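Local coordinates for protein galactose-binding lectin (Arachis hypogaea, PDB 2PEL) that binds carbohydrate as a D-galactose-specific legume lectin that forms a homotetramer and carries calcium and manganese ions, at residues Asn19-Val24 against Arg45-Met50; Leu174-Thr179 against Thr186-Val191; Thr35-Val40 against Arg215-Ile220. All blocks are in the same frame, centred on the assembly; numbering follows the deposited sequence.

Contact 1 of 3, residues Asn19-Val24 against Arg45-Met50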
loop_
_atom_site.group_PDB
_atom_site.type_symbol
_atom_site.label_atom_id
_atom_site.label_comp_id
_atom_site.label_asym_id
_atom_site.label_seq_id
_atom_site.Cartn_x
_atom_site.Cartn_y
_atom_site.Cartn_z
ATOM N N ASN A 19 11.312 1.045 -19.164
ATOM C CA ASN A 19 12.253 0.927 -20.246
ATOM C C ASN A 19 11.528 0.213 -21.408
ATOM O O ASN A 19 10.968 -0.858 -21.137
ATOM C CB ASN A 19 13.415 0.010 -19.892
ATOM C CG ASN A 19 14.484 0.435 -18.925
ATOM O OD1 ASN A 19 15.259 -0.464 -18.496
ATOM N ND2 ASN A 19 14.598 1.707 -18.536
ATOM N N PHE A 20 11.594 0.749 -22.595
ATOM C CA PHE A 20 10.985 0.130 -23.801
ATOM C C PHE A 20 12.122 -0.390 -24.672
ATOM O O PHE A 20 13.178 0.252 -24.785
ATOM C CB PHE A 20 10.034 1.074 -24.519
ATOM C CG PHE A 20 8.881 1.546 -23.671
ATOM C CD1 PHE A 20 7.759 0.759 -23.492
ATOM C CD2 PHE A 20 8.931 2.799 -23.047
ATOM C CE1 PHE A 20 6.688 1.191 -22.721
ATOM C CE2 PHE A 20 7.872 3.251 -22.269
ATOM C CZ PHE A 20 6.752 2.442 -22.107
ATOM N N GLN A 21 11.946 -1.547 -25.257
ATOM C CA GLN A 21 12.969 -2.147 -26.135
ATOM C C GLN A 21 12.182 -2.648 -27.358
ATOM O O GLN A 21 11.155 -3.314 -27.145
ATOM C CB GLN A 21 13.794 -3.233 -25.481
ATOM C CG GLN A 21 14.360 -2.866 -24.122
ATOM C CD GLN A 21 15.309 -3.920 -23.594
ATOM O OE1 GLN A 21 14.986 -5.114 -23.724
ATOM N NE2 GLN A 21 16.463 -3.579 -23.025
ATOM N N GLY A 22 12.642 -2.292 -28.553
ATOM C CA GLY A 22 11.954 -2.724 -29.778
ATOM C C GLY A 22 10.673 -2.017 -30.197
ATOM O O GLY A 22 10.537 -0.790 -30.011
ATOM N N ASP A 23 9.737 -2.762 -30.768
ATOM C CA ASP A 23 8.466 -2.253 -31.301
ATOM C C ASP A 23 7.407 -1.836 -30.306
ATOM O O ASP A 23 6.221 -1.725 -30.732
ATOM C CB ASP A 23 7.984 -3.334 -32.305
ATOM C CG ASP A 23 9.052 -3.629 -33.348
ATOM O OD1 ASP A 23 9.651 -2.590 -33.728
ATOM O OD2 ASP A 23 9.340 -4.763 -33.799
ATOM N N VAL A 24 7.721 -1.562 -29.053
ATOM C CA VAL A 24 6.740 -1.167 -28.054
ATOM C C VAL A 24 6.077 0.190 -28.286
ATOM O O VAL A 24 6.776 1.141 -28.622
ATOM C CB VAL A 24 7.336 -1.119 -26.623
ATOM C CG1 VAL A 24 6.197 -1.221 -25.622
ATOM C CG2 VAL A 24 8.363 -2.190 -26.373
ATOM N N ARG A 45 9.632 -5.285 -26.050
ATOM C CA ARG A 45 9.840 -5.728 -24.656
ATOM C C ARG A 45 9.686 -4.492 -23.779
ATOM O O ARG A 45 10.036 -3.401 -24.251
ATOM C CB ARG A 45 11.196 -6.399 -24.497
ATOM C CG ARG A 45 11.478 -7.408 -25.611
ATOM C CD ARG A 45 12.567 -8.361 -25.264
ATOM N NE ARG A 45 13.618 -7.733 -24.455
ATOM C CZ ARG A 45 14.656 -8.457 -23.995
ATOM N NH1 ARG A 45 14.783 -9.755 -24.293
ATOM N NH2 ARG A 45 15.577 -7.928 -23.174
ATOM N N VAL A 46 9.143 -4.650 -22.599
ATOM C CA VAL A 46 8.948 -3.552 -21.634
ATOM C C VAL A 46 9.581 -4.074 -20.331
ATOM O O VAL A 46 9.478 -5.288 -20.013
ATOM C CB VAL A 46 7.487 -3.122 -21.624
ATOM C CG1 VAL A 46 6.521 -4.121 -21.001
ATOM C CG2 VAL A 46 7.304 -1.800 -20.899
ATOM N N LEU A 47 10.275 -3.211 -19.588
ATOM C CA LEU A 47 10.922 -3.659 -18.342
ATOM C C LEU A 47 10.765 -2.652 -17.203
ATOM O O LEU A 47 10.678 -1.453 -17.494
ATOM C CB LEU A 47 12.431 -3.921 -18.554
ATOM C CG LEU A 47 12.819 -5.195 -19.308
ATOM C CD1 LEU A 47 13.002 -4.937 -20.788
ATOM C CD2 LEU A 47 14.132 -5.717 -18.742
ATOM N N TYR A 48 10.736 -3.216 -15.988
ATOM C CA TYR A 48 10.708 -2.319 -14.815
ATOM C C TYR A 48 12.170 -1.794 -14.884
ATOM O O TYR A 48 13.105 -2.615 -14.894
ATOM C CB TYR A 48 10.406 -3.032 -13.494
ATOM C CG TYR A 48 10.438 -2.083 -12.327
ATOM C CD1 TYR A 48 9.628 -0.939 -12.370
ATOM C CD2 TYR A 48 11.254 -2.277 -11.206
ATOM C CE1 TYR A 48 9.599 0.009 -11.337
ATOM C CE2 TYR A 48 11.239 -1.345 -10.161
ATOM C CZ TYR A 48 10.427 -0.227 -10.236
ATOM O OH TYR A 48 10.424 0.651 -9.181
ATOM N N ALA A 49 12.342 -0.501 -14.962
ATOM C CA ALA A 49 13.631 0.162 -15.111
ATOM C C ALA A 49 14.674 -0.041 -14.029
ATOM O O ALA A 49 15.867 0.106 -14.339
ATOM C CB ALA A 49 13.423 1.676 -15.313
ATOM N N MET A 50 14.272 -0.323 -12.825
ATOM C CA MET A 50 15.219 -0.522 -11.701
ATOM C C MET A 50 15.609 -1.993 -11.592
ATOM O O MET A 50 14.758 -2.901 -11.710
ATOM C CB MET A 50 14.548 0.064 -10.459
ATOM C CG MET A 50 15.442 0.218 -9.264
ATOM S SD MET A 50 14.505 0.728 -7.762
ATOM C CE MET A 50 14.256 -0.954 -7.076
#
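Gln21 and Arg45 both hold CG anti to their own carbonyl carbon, and the arginine then bends at its third torsion (chi3 -35°), bringing the NE/NH2 edge of its guanidinium to the amide oxygen; the two groups are nearly coplanar, their planes 18° apart. A single oxygen, Gln21 OE1, receives both donors: Arg45 NE at 3.0 Å and Arg45 NH2 at 2.9 Å, so neither N-H can point straight at it. Glutamine suits the place because its amide also has a donor end: NE2 reaches Thr94 O, while Arg45 NH1 and NH2 go on to Gly107 O and Thr94 OG1. Leu47 crosses the glutamine obliquely, its CD1 3.5 Å from Gln21 OE1.

The backbones carrying these side chains are antiparallel strands, their N-to-C directions 157° apart over the short segments. Asn19 with Leu47 and Gln21 with Arg45 are hydrogen-bonded pairs, the bond from Arg45 N to Gln21 O measuring 2.7 Å. Strand 18-22 is one of the two edge strands, within this chain, of the seven-stranded sheet of the legume lectin fold, and strand 43-53 joins it to strand 201-209.

Phe20 and Val46, the non-hydrogen-bonded pair between, point to the other face. Val46 places CG2 anti to its backbone N, and that methyl meets Phe20 CE1 at 3.6 Å, approaching the ring obliquely. Both side chains also touch Ile32 of the other sheet, a fitting use of apolar residues between two layers. On the Gln21 face, Asn19 lays its amide beside Ala49, ND2 standing 3.4 Å from Ala49 CB; the small methyl lets the amide come close, and its OD1 is bonded to Lys203 NZ.

Contact 2 of 3, residues Leu174-Thr179 against Thr186-Val191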
loop_
_atom_site.group_PDB
_atom_site.type_symbol
_atom_site.label_atom_id
_atom_site.label_comp_id
_atom_site.label_asym_id
_atom_site.label_seq_id
_atom_site.Cartn_x
_atom_site.Cartn_y
_atom_site.Cartn_z
ATOM N N LEU A 174 7.844 -21.717 -8.030
ATOM C CA LEU A 174 7.263 -20.652 -8.862
ATOM C C LEU A 174 5.848 -21.182 -9.133
ATOM O O LEU A 174 5.765 -22.263 -9.776
ATOM C CB LEU A 174 8.120 -20.398 -10.098
ATOM C CG LEU A 174 7.594 -19.408 -11.134
ATOM C CD1 LEU A 174 7.578 -17.973 -10.611
ATOM C CD2 LEU A 174 8.472 -19.442 -12.388
ATOM N N SER A 175 4.836 -20.474 -8.667
ATOM C CA SER A 175 3.436 -20.899 -8.897
ATOM C C SER A 175 2.637 -19.888 -9.712
ATOM O O SER A 175 2.642 -18.695 -9.322
ATOM C CB SER A 175 2.667 -21.038 -7.579
ATOM O OG SER A 175 3.273 -22.033 -6.785
ATOM N N VAL A 176 1.941 -20.364 -10.719
ATOM C CA VAL A 176 1.140 -19.486 -11.607
ATOM C C VAL A 176 -0.340 -19.852 -11.683
ATOM O O VAL A 176 -0.654 -21.048 -11.915
ATOM C CB VAL A 176 1.712 -19.672 -13.046
ATOM C CG1 VAL A 176 0.970 -18.859 -14.098
ATOM C CG2 VAL A 176 3.216 -19.460 -13.017
ATOM N N ALA A 177 -1.194 -18.852 -11.543
ATOM C CA ALA A 177 -2.648 -19.141 -11.651
ATOM C C ALA A 177 -3.098 -18.245 -12.801
ATOM O O ALA A 177 -2.823 -17.029 -12.685
ATOM C CB ALA A 177 -3.383 -18.886 -10.349
ATOM N N VAL A 178 -3.677 -18.820 -13.821
ATOM C CA VAL A 178 -4.162 -18.029 -14.978
ATOM C C VAL A 178 -5.695 -18.051 -14.964
ATOM O O VAL A 178 -6.277 -19.144 -14.869
ATOM C CB VAL A 178 -3.613 -18.602 -16.298
ATOM C CG1 VAL A 178 -4.158 -17.834 -17.501
ATOM C CG2 VAL A 178 -2.100 -18.677 -16.317
ATOM N N THR A 179 -6.329 -16.886 -15.052
ATOM C CA THR A 179 -7.799 -16.852 -15.046
ATOM C C THR A 179 -8.328 -16.534 -16.445
ATOM O O THR A 179 -8.168 -15.393 -16.897
ATOM C CB THR A 179 -8.460 -15.869 -14.015
ATOM O OG1 THR A 179 -7.943 -16.243 -12.704
ATOM C CG2 THR A 179 -9.998 -15.974 -14.073
ATOM N N THR A 186 -6.327 -22.100 -14.790
ATOM C CA THR A 186 -5.222 -22.962 -15.216
ATOM C C THR A 186 -4.071 -22.720 -14.226
ATOM O O THR A 186 -3.816 -21.535 -13.882
ATOM C CB THR A 186 -4.757 -22.610 -16.675
ATOM O OG1 THR A 186 -6.044 -22.586 -17.393
ATOM C CG2 THR A 186 -3.762 -23.521 -17.405
ATOM N N THR A 187 -3.405 -23.772 -13.792
ATOM C CA THR A 187 -2.274 -23.621 -12.863
ATOM C C THR A 187 -1.074 -24.448 -13.352
ATOM O O THR A 187 -1.208 -25.471 -14.071
ATOM C CB THR A 187 -2.601 -23.903 -11.344
ATOM O OG1 THR A 187 -2.670 -25.361 -11.239
ATOM C CG2 THR A 187 -3.827 -23.222 -10.766
ATOM N N ILE A 188 0.094 -23.936 -12.968
ATOM C CA ILE A 188 1.371 -24.590 -13.317
ATOM C C ILE A 188 2.401 -24.243 -12.247
ATOM O O ILE A 188 2.426 -23.064 -11.815
ATOM C CB ILE A 188 1.755 -24.280 -14.816
ATOM C CG1 ILE A 188 2.940 -25.229 -15.178
ATOM C CG2 ILE A 188 2.044 -22.800 -15.120
ATOM C CD1 ILE A 188 3.438 -25.092 -16.626
ATOM N N ALA A 189 3.219 -25.165 -11.784
ATOM C CA ALA A 189 4.207 -24.827 -10.721
ATOM C C ALA A 189 5.502 -25.581 -10.983
ATOM O O ALA A 189 5.411 -26.733 -11.470
ATOM C CB ALA A 189 3.670 -25.229 -9.339
ATOM N N GLN A 190 6.623 -24.966 -10.641
ATOM C CA GLN A 190 7.898 -25.692 -10.878
ATOM C C GLN A 190 8.964 -25.241 -9.893
ATOM O O GLN A 190 8.941 -24.047 -9.544
ATOM C CB GLN A 190 8.336 -25.444 -12.329
ATOM C CG GLN A 190 9.751 -25.884 -12.643
ATOM C CD GLN A 190 9.794 -27.378 -12.853
ATOM O OE1 GLN A 190 9.062 -27.944 -13.662
ATOM N NE2 GLN A 190 10.667 -28.029 -12.093
ATOM N N VAL A 191 9.832 -26.121 -9.446
ATOM C CA VAL A 191 10.910 -25.673 -8.524
ATOM C C VAL A 191 11.965 -25.064 -9.472
ATOM O O VAL A 191 12.351 -25.772 -10.429
ATOM C CB VAL A 191 11.495 -26.792 -7.669
ATOM C CG1 VAL A 191 12.823 -26.400 -7.035
ATOM C CG2 VAL A 191 10.509 -27.317 -6.629
#
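Thr186 and Val178 open the ladder of this antiparallel hairpin, a hydrogen-bonded pair in which Val178 N reaches Thr186 O at 2.7 Å and Thr186 N returns to Val178 O. Their beta-branched side chains meet at the CB atoms, Val178 CB to Thr186 CB 4.2 Å. Thr187 follows on the other face, opposite Ala177. Its OG1 stands between backbone N and carbonyl carbon (chi1 77°) and is bonded to Asp168 and Ser64 of the third subunit. Ile188 turns back beside Val176, with Ile188 CG2 3.8 Å from Val176 CB, while the rest of its chain leads off toward Val138, Ile140 and Val151 of the facing sheet; this side chain lies about 8 Å from that of His137, a manganese ligand. Ala189 pairs with Ser175, and Ala189 CA lies 3.1 Å from Leu174 O in a CA-H...O contact. Gln190 closes the ladder by exchanging two backbone bonds with Leu174. The alternation divides the chemistry: Leu174, Val176, Val178 and Ile188 make one face mainly apolar, with Thr186 and Gln190 as its polar, partly exposed members, whereas small or hydroxyl-bearing Ser175, Ala177, Thr187 and Ala189 probably let the third subunit come close, with Ser175 OG bonded to its own counterpart there.

Contact 3 of 3, residues Thr35-Val40 against Arg215-Ile220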
loop_
_atom_site.group_PDB
_atom_site.type_symbol
_atom_site.label_atom_id
_atom_site.label_comp_id
_atom_site.label_asym_id
_atom_site.label_seq_id
_atom_site.Cartn_x
_atom_site.Cartn_y
_atom_site.Cartn_z
ATOM N N THR A 35 4.010 -5.509 -30.046
ATOM C CA THR A 35 4.585 -5.632 -31.394
ATOM C C THR A 35 4.016 -4.649 -32.406
ATOM O O THR A 35 2.975 -4.038 -32.160
ATOM C CB THR A 35 4.544 -7.124 -31.927
ATOM O OG1 THR A 35 3.143 -7.548 -31.968
ATOM C CG2 THR A 35 5.393 -8.095 -31.114
ATOM N N ASN A 36 4.753 -4.522 -33.496
ATOM C CA ASN A 36 4.357 -3.624 -34.608
ATOM C C ASN A 36 3.676 -4.547 -35.623
ATOM O O ASN A 36 4.373 -5.477 -36.056
ATOM C CB ASN A 36 5.585 -2.919 -35.159
ATOM C CG ASN A 36 5.247 -1.899 -36.236
ATOM O OD1 ASN A 36 4.489 -2.148 -37.193
ATOM N ND2 ASN A 36 5.783 -0.690 -36.105
ATOM N N LEU A 37 2.420 -4.321 -35.947
ATOM C CA LEU A 37 1.683 -5.189 -36.899
ATOM C C LEU A 37 2.168 -5.146 -38.346
ATOM O O LEU A 37 1.914 -6.101 -39.124
ATOM C CB LEU A 37 0.197 -4.846 -36.752
ATOM C CG LEU A 37 -0.760 -5.459 -35.759
ATOM C CD1 LEU A 37 -0.134 -5.844 -34.420
ATOM C CD2 LEU A 37 -1.887 -4.450 -35.479
ATOM N N ASN A 38 2.837 -4.079 -38.742
ATOM C CA ASN A 38 3.335 -3.891 -40.111
ATOM C C ASN A 38 4.778 -4.345 -40.335
ATOM O O ASN A 38 5.257 -4.141 -41.469
ATOM C CB ASN A 38 3.210 -2.420 -40.564
ATOM C CG ASN A 38 1.793 -1.894 -40.486
ATOM O OD1 ASN A 38 0.919 -2.335 -41.262
ATOM N ND2 ASN A 38 1.612 -0.967 -39.542
ATOM N N LYS A 39 5.417 -4.898 -39.334
ATOM C CA LYS A 39 6.815 -5.331 -39.505
ATOM C C LYS A 39 7.047 -6.825 -39.469
ATOM O O LYS A 39 6.411 -7.601 -38.724
ATOM C CB LYS A 39 7.502 -4.539 -38.391
ATOM C CG LYS A 39 9.002 -4.478 -38.488
ATOM C CD LYS A 39 9.690 -3.738 -37.337
ATOM C CE LYS A 39 10.895 -4.591 -36.896
ATOM N NZ LYS A 39 11.912 -3.788 -36.161
ATOM N N VAL A 40 7.970 -7.339 -40.269
ATOM C CA VAL A 40 8.367 -8.758 -40.353
ATOM C C VAL A 40 9.214 -9.004 -39.085
ATOM O O VAL A 40 10.029 -8.131 -38.708
ATOM C CB VAL A 40 9.103 -9.079 -41.666
ATOM C CG1 VAL A 40 9.610 -10.527 -41.776
ATOM C CG2 VAL A 40 8.291 -8.733 -42.926
ATOM N N ARG A 215 1.216 -12.795 -36.952
ATOM C CA ARG A 215 1.074 -11.482 -36.297
ATOM C C ARG A 215 -0.288 -11.359 -35.623
ATOM O O ARG A 215 -1.285 -11.890 -36.166
ATOM C CB ARG A 215 1.273 -10.291 -37.254
ATOM C CG ARG A 215 2.442 -10.423 -38.214
ATOM C CD ARG A 215 2.695 -9.157 -38.975
ATOM N NE ARG A 215 3.502 -9.472 -40.134
ATOM C CZ ARG A 215 3.746 -8.694 -41.199
ATOM N NH1 ARG A 215 3.298 -7.456 -41.328
ATOM N NH2 ARG A 215 4.451 -9.247 -42.198
ATOM N N GLN A 216 -0.304 -10.683 -34.476
ATOM C CA GLN A 216 -1.550 -10.461 -33.690
ATOM C C GLN A 216 -1.319 -9.308 -32.707
ATOM O O GLN A 216 -0.130 -8.982 -32.518
ATOM C CB GLN A 216 -2.067 -11.664 -32.907
ATOM C CG GLN A 216 -1.191 -12.038 -31.715
ATOM C CD GLN A 216 -1.481 -13.388 -31.101
ATOM O OE1 GLN A 216 -0.607 -14.074 -30.536
ATOM N NE2 GLN A 216 -2.733 -13.807 -31.206
ATOM N N ILE A 217 -2.374 -8.760 -32.133
ATOM C CA ILE A 217 -2.220 -7.662 -31.148
ATOM C C ILE A 217 -1.795 -8.256 -29.797
ATOM O O ILE A 217 -2.308 -9.318 -29.421
ATOM C CB ILE A 217 -3.514 -6.803 -31.040
ATOM C CG1 ILE A 217 -3.749 -6.086 -32.395
ATOM C CG2 ILE A 217 -3.422 -5.784 -29.884
ATOM C CD1 ILE A 217 -5.225 -5.710 -32.706
ATOM N N HIS A 218 -0.869 -7.590 -29.133
ATOM C CA HIS A 218 -0.287 -7.996 -27.838
ATOM C C HIS A 218 -0.317 -6.798 -26.887
ATOM O O HIS A 218 0.491 -5.870 -27.022
ATOM C CB HIS A 218 1.164 -8.523 -27.936
ATOM C CG HIS A 218 1.427 -9.758 -28.744
ATOM N ND1 HIS A 218 1.863 -9.765 -30.064
ATOM C CD2 HIS A 218 1.315 -11.073 -28.393
ATOM C CE1 HIS A 218 2.014 -11.013 -30.494
ATOM N NE2 HIS A 218 1.694 -11.821 -29.493
ATOM N N LEU A 219 -1.229 -6.812 -25.929
ATOM C CA LEU A 219 -1.404 -5.743 -24.953
ATOM C C LEU A 219 -1.117 -6.131 -23.502
ATOM O O LEU A 219 -1.335 -7.251 -23.030
ATOM C CB LEU A 219 -2.856 -5.237 -25.093
ATOM C CG LEU A 219 -3.315 -4.650 -26.418
ATOM C CD1 LEU A 219 -4.825 -4.412 -26.424
ATOM C CD2 LEU A 219 -2.660 -3.296 -26.690
ATOM N N ILE A 220 -0.604 -5.167 -22.776
ATOM C CA ILE A 220 -0.298 -5.243 -21.340
ATOM C C ILE A 220 -1.229 -4.147 -20.775
ATOM O O ILE A 220 -1.092 -2.988 -21.222
ATOM C CB ILE A 220 1.187 -5.089 -20.955
ATOM C CG1 ILE A 220 2.037 -6.119 -21.732
ATOM C CG2 ILE A 220 1.390 -5.159 -19.402
ATOM C CD1 ILE A 220 1.844 -7.603 -21.321
HETATM O O HOH W 1 0.930 -5.959 -31.165
HETATM O O HOH W 2 2.695 -9.526 -33.786
HETATM O O HOH W 3 2.787 -5.236 -43.585
#
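Arg215 and Leu37 form the firm end of this contact. The arginine chain, extended from CG to NE, carries its guanidinium to the carbonyls of the type I turn Asn36-Lys39, where NH1 donates to Leu37 O at 2.9 Å in a nearly straight bond (171°), with the oxygen close to the guanidinium plane. Leu37 CD2 meets Ile217 CG1 at 4.0 Å, a place suited to leucine's methyls. Thr35 is buried, as Arg215 is: its OG1 shares a hydrogen bond with His218 ND1 in the plane of the ring, 3.2 Å long. Threonine offers a compact hydroxyl that also bonds two waters, one linking it to His218 N, the other to Gln216 N.

Toward solvent the packing thins. Lys39 O lies over one guanidinium face without bonding, Val40 CG2 only approaches Arg215 NH2 (3.9 Å), and a water bonded to NH1 bridges weakly to Asn38 O. Asn36 steadies this exposed turn from within, its OD1 accepting from Asn38 N in an Asx turn. Arg215 NE and NH2 bond Ser211 O and Leu212 O. A cation thus gripped by neutral backbone carbonyls ties two loops together, about 7 Å from the bound galactose, and the carbonyl dipoles probably help offset its charge.

In the fold
The three contacts sample both sheets of the legume lectin sandwich. Contact 1 joins two strands of the seven-stranded sheet; contacts 2 and 3 both reach the other sheet, through hairpin 173-179/185-191 and strand 217-229, yet their centres lie 26 Å apart on opposite sides of the chain's centre. Contacts 1 and 2 are likewise on opposite sides, centres 25 Å apart. Contacts 1 and 3, centres 15 Å apart, alternate along the chain and touch where Asp23 packs on Asn36 and pairs, at long range and weakly, with Lys39. Contact 2 falls in sequence between the two halves of contact 3. Contact 3 lies near the bound sugar, contact 1 reaches the second subunit through Tyr48 and Met50, and contact 2 packs on the third.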